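PDB 3MMG: nuclear inclusion protein A from Tobacco vein mottling virus, which probably acts as a cysteine-type peptidase of the potyviral 3C-like (C4) family, cutting peptide bonds in proteins. Local coordinates for residues T59-Q73 against V84-Q96. The protein carries 3 engineered substitutions. Numbering follows the deposited sequence.
Engineered in segment 59-73: A65 (natural residue Lys), A67 (natural residue Lys).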
# COMPACT_ATOMS: atom_id res chain seq x y z
N THR A 59 -10.24 -5.42 -9.16
CA THR A 59 -10.99 -4.52 -8.29
C THR A 59 -12.43 -5.03 -8.06
O THR A 59 -12.89 -5.91 -8.77
CB THR A 59 -11.08 -3.09 -8.88
OG1 THR A 59 -12.12 -3.04 -9.87
CG2 THR A 59 -9.77 -2.68 -9.51
N MET A 60 -13.15 -4.41 -7.14
CA MET A 60 -14.54 -4.81 -6.91
C MET A 60 -15.44 -4.53 -8.10
O MET A 60 -16.55 -5.12 -8.20
CB MET A 60 -15.12 -4.13 -5.64
CG MET A 60 -15.36 -2.66 -5.75
SD MET A 60 -16.44 -2.05 -4.42
CE MET A 60 -17.27 -3.51 -3.92
N HIS A 61 -14.98 -3.65 -9.00
CA HIS A 61 -15.78 -3.22 -10.15
C HIS A 61 -15.19 -3.64 -11.50
O HIS A 61 -15.63 -3.15 -12.56
CB HIS A 61 -16.10 -1.72 -10.10
CG HIS A 61 -14.89 -0.83 -10.16
ND1 HIS A 61 -14.12 -0.53 -9.05
CD2 HIS A 61 -14.36 -0.11 -11.18
CE1 HIS A 61 -13.15 0.30 -9.40
NE2 HIS A 61 -13.28 0.58 -10.69
N GLY A 62 -14.22 -4.55 -11.47
CA GLY A 62 -13.74 -5.18 -12.69
C GLY A 62 -12.29 -5.59 -12.59
O GLY A 62 -11.62 -5.27 -11.59
N GLU A 63 -11.81 -6.28 -13.61
CA GLU A 63 -10.43 -6.74 -13.66
C GLU A 63 -9.78 -6.18 -14.92
O GLU A 63 -10.29 -6.36 -16.03
CB GLU A 63 -10.37 -8.27 -13.65
CG GLU A 63 -8.95 -8.83 -13.68
CD GLU A 63 -8.94 -10.33 -13.50
OE1 GLU A 63 -9.64 -10.84 -12.58
OE2 GLU A 63 -8.26 -11.00 -14.30
N PHE A 64 -8.64 -5.52 -14.75
CA PHE A 64 -8.08 -4.67 -15.80
C PHE A 64 -6.65 -5.06 -16.08
O PHE A 64 -5.76 -4.88 -15.25
CB PHE A 64 -8.22 -3.20 -15.40
CG PHE A 64 -9.64 -2.83 -15.04
CD1 PHE A 64 -10.02 -2.63 -13.71
CD2 PHE A 64 -10.63 -2.79 -16.03
CE1 PHE A 64 -11.36 -2.33 -13.37
CE2 PHE A 64 -11.95 -2.49 -15.70
CZ PHE A 64 -12.31 -2.27 -14.38
N ALA A 65 -6.46 -5.64 -17.26
CA ALA A 65 -5.16 -6.13 -17.67
C ALA A 65 -4.46 -5.05 -18.48
O ALA A 65 -4.49 -5.06 -19.71
CB ALA A 65 -5.30 -7.43 -18.48
N VAL A 66 -3.82 -4.12 -17.78
CA VAL A 66 -3.24 -2.93 -18.43
C VAL A 66 -1.99 -3.26 -19.26
O VAL A 66 -1.55 -2.47 -20.10
CB VAL A 66 -3.01 -1.75 -17.42
CG1 VAL A 66 -4.32 -1.37 -16.73
CG2 VAL A 66 -1.98 -2.10 -16.38
N ALA A 67 -1.45 -4.46 -19.03
CA ALA A 67 -0.25 -4.96 -19.70
C ALA A 67 1.00 -4.22 -19.27
O ALA A 67 1.16 -3.92 -18.08
CB ALA A 67 -0.41 -4.99 -21.22
N ASN A 68 1.88 -3.91 -20.22
CA ASN A 68 3.21 -3.39 -19.90
C ASN A 68 3.17 -2.12 -19.04
O ASN A 68 2.72 -1.07 -19.51
CB ASN A 68 3.95 -3.15 -21.22
CG ASN A 68 5.43 -2.98 -21.05
OD1 ASN A 68 5.92 -2.47 -20.04
ND2 ASN A 68 6.17 -3.39 -22.07
N SER A 69 3.64 -2.22 -17.79
CA SER A 69 3.54 -1.11 -16.83
C SER A 69 4.39 0.14 -17.16
O SER A 69 4.09 1.25 -16.70
CB SER A 69 3.90 -1.61 -15.43
OG SER A 69 5.29 -1.46 -15.22
N THR A 70 5.42 -0.03 -17.98
CA THR A 70 6.31 1.10 -18.32
C THR A 70 5.64 2.22 -19.12
O THR A 70 6.19 3.31 -19.26
CB THR A 70 7.63 0.63 -19.00
OG1 THR A 70 7.34 -0.08 -20.20
CG2 THR A 70 8.43 -0.27 -18.08
N GLN A 71 4.46 1.96 -19.66
CA GLN A 71 3.72 2.99 -20.39
C GLN A 71 2.94 3.91 -19.48
O GLN A 71 2.39 4.92 -19.94
CB GLN A 71 2.76 2.35 -21.40
CG GLN A 71 1.60 1.58 -20.76
CD GLN A 71 0.73 0.93 -21.78
OE1 GLN A 71 -0.12 1.57 -22.39
NE2 GLN A 71 0.92 -0.36 -21.98
N LEU A 72 2.85 3.56 -18.20
CA LEU A 72 1.98 4.30 -17.29
C LEU A 72 2.68 5.48 -16.65
O LEU A 72 3.85 5.39 -16.34
CB LEU A 72 1.47 3.37 -16.19
CG LEU A 72 0.74 2.08 -16.62
CD1 LEU A 72 0.63 1.11 -15.44
CD2 LEU A 72 -0.63 2.39 -17.18
N GLN A 73 1.95 6.58 -16.47
CA GLN A 73 2.43 7.73 -15.70
C GLN A 73 2.47 7.35 -14.24
O GLN A 73 1.51 6.77 -13.71
CB GLN A 73 1.51 8.94 -15.86
CG GLN A 73 1.50 9.52 -17.27
CD GLN A 73 0.95 10.92 -17.30
OE1 GLN A 73 -0.24 11.14 -17.07
NE2 GLN A 73 1.81 11.89 -17.60
N VAL A 84 2.39 6.24 -6.82
CA VAL A 84 1.05 6.47 -7.32
C VAL A 84 1.11 6.23 -8.83
O VAL A 84 2.02 6.71 -9.50
CB VAL A 84 0.51 7.89 -7.01
CG1 VAL A 84 -0.93 7.99 -7.43
CG2 VAL A 84 0.61 8.22 -5.49
N ILE A 85 0.17 5.45 -9.34
CA ILE A 85 0.13 5.10 -10.77
C ILE A 85 -1.15 5.68 -11.33
O ILE A 85 -2.23 5.47 -10.76
CB ILE A 85 0.11 3.55 -10.97
CG1 ILE A 85 1.23 2.86 -10.17
CG2 ILE A 85 0.19 3.19 -12.43
CD1 ILE A 85 0.90 1.44 -9.83
N LYS A 86 -1.06 6.39 -12.46
CA LYS A 86 -2.25 6.96 -13.06
C LYS A 86 -2.79 6.00 -14.13
O LYS A 86 -2.05 5.55 -14.99
CB LYS A 86 -1.97 8.33 -13.69
CG LYS A 86 -3.25 9.09 -14.04
CD LYS A 86 -2.97 10.44 -14.68
CE LYS A 86 -4.29 11.18 -14.96
NZ LYS A 86 -4.08 12.67 -15.01
N MET A 87 -4.08 5.71 -14.06
CA MET A 87 -4.67 4.79 -15.03
C MET A 87 -5.15 5.55 -16.27
O MET A 87 -5.48 6.75 -16.21
CB MET A 87 -5.83 4.05 -14.38
CG MET A 87 -5.40 3.12 -13.22
SD MET A 87 -4.47 1.70 -13.84
CE MET A 87 -2.81 2.11 -13.32
N ALA A 88 -5.24 4.82 -17.38
CA ALA A 88 -5.85 5.33 -18.61
C ALA A 88 -7.34 5.75 -18.46
O ALA A 88 -8.06 5.28 -17.57
CB ALA A 88 -5.71 4.26 -19.69
N LYS A 89 -7.83 6.58 -19.38
CA LYS A 89 -9.21 7.05 -19.30
C LYS A 89 -10.26 5.91 -19.35
O LYS A 89 -11.34 6.03 -18.76
CB LYS A 89 -9.47 8.13 -20.36
CG LYS A 89 -10.75 8.93 -20.13
CD LYS A 89 -10.86 10.12 -21.07
CE LYS A 89 -12.19 10.84 -20.83
NZ LYS A 89 -12.34 12.04 -21.70
N ASP A 90 -9.93 4.80 -20.03
CA ASP A 90 -10.85 3.65 -20.12
C ASP A 90 -10.87 2.74 -18.87
O ASP A 90 -11.61 1.74 -18.79
CB ASP A 90 -10.57 2.84 -21.38
CG ASP A 90 -11.07 3.55 -22.64
OD1 ASP A 90 -12.30 3.68 -22.79
OD2 ASP A 90 -10.22 3.97 -23.43
N PHE A 91 -10.04 3.08 -17.88
CA PHE A 91 -10.08 2.36 -16.61
C PHE A 91 -11.11 3.10 -15.77
O PHE A 91 -10.96 4.30 -15.54
CB PHE A 91 -8.70 2.46 -15.96
CG PHE A 91 -8.56 1.67 -14.68
CD1 PHE A 91 -7.80 0.50 -14.67
CD2 PHE A 91 -9.19 2.09 -13.51
CE1 PHE A 91 -7.65 -0.24 -13.47
CE2 PHE A 91 -9.07 1.36 -12.32
CZ PHE A 91 -8.30 0.19 -12.31
N PRO A 92 -12.18 2.40 -15.31
CA PRO A 92 -13.24 3.06 -14.55
C PRO A 92 -12.72 3.48 -13.16
O PRO A 92 -12.18 2.65 -12.43
CB PRO A 92 -14.32 1.97 -14.43
CG PRO A 92 -13.60 0.70 -14.53
CD PRO A 92 -12.43 0.95 -15.46
N PRO A 93 -12.82 4.77 -12.82
CA PRO A 93 -12.21 5.22 -11.56
C PRO A 93 -12.91 4.80 -10.28
O PRO A 93 -14.09 4.44 -10.29
CB PRO A 93 -12.26 6.74 -11.67
CG PRO A 93 -13.37 7.02 -12.59
CD PRO A 93 -13.40 5.89 -13.58
N PHE A 94 -12.15 4.84 -9.19
CA PHE A 94 -12.64 4.64 -7.82
C PHE A 94 -13.21 5.97 -7.29
O PHE A 94 -12.94 7.03 -7.86
CB PHE A 94 -11.44 4.26 -6.94
CG PHE A 94 -10.90 2.90 -7.21
CD1 PHE A 94 -9.95 2.70 -8.23
CD2 PHE A 94 -11.32 1.80 -6.45
CE1 PHE A 94 -9.40 1.41 -8.46
CE2 PHE A 94 -10.81 0.51 -6.70
CZ PHE A 94 -9.86 0.31 -7.69
N PRO A 95 -13.98 5.92 -6.18
CA PRO A 95 -14.35 7.14 -5.48
C PRO A 95 -13.12 7.84 -4.89
O PRO A 95 -12.00 7.32 -5.00
CB PRO A 95 -15.29 6.65 -4.37
CG PRO A 95 -14.98 5.24 -4.21
CD PRO A 95 -14.54 4.72 -5.53
N GLN A 96 -13.33 9.02 -4.30
CA GLN A 96 -12.23 9.87 -3.84
C GLN A 96 -12.53 10.38 -2.42
O GLN A 96 -12.34 11.57 -2.10
CB GLN A 96 -12.00 11.03 -4.82
CG GLN A 96 -11.53 10.61 -6.22
CD GLN A 96 -11.08 11.77 -7.08
OE1 GLN A 96 -10.43 12.72 -6.60
NE2 GLN A 96 -11.41 11.71 -8.37
O HOH W 1 -0.93 6.59 -17.23
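F64 and F91 form an edge-to-face pair, with the edge of F64 toward the face of F91, centroids 4.5 Å apart and planes inclined at 50°. M87 CG covers the opposite face of F91. The F64 ring also reaches P92, where its CZ lies 3.2 Å from P92 CG, a tight fit. H61 and F94 make a second edge-to-face pair, closer to T-shaped, with planes at 81°. H61 CE1 sits 3.5 Å above the F94 plane, over the ring centre. T59 CG2 touches F94 CZ. L72 CD1 packs on I85 CG2 at 3.7 Å.

One hydrogen bond holds the H61 ring. NE2 donates to P92 O (2.9 Å), which lies close to the ring plane, although the donor stands above the carbonyl plane. With CG between the backbone N and the carbonyl carbon (chi1 62°), T59 OG1 lies over one face of the ring, toward its rim. That hydroxyl holds the turn backbone: it accepts from H61 N in an ST turn and donates to G62 O. K86 N donates to Q73 O in a nearly straight bond of 2.9 Å, and one water links Q73 N to K86 O.

The segments belong to the N-terminal beta-barrel domain of a chymotrypsin-like fold. Strand 62-68 and its flanking turns meet both strand 83-86 and the loop that follows it. As the donor, H61 NE2 should carry a proton; ND1 would then probably lack one if the imidazole is neutral.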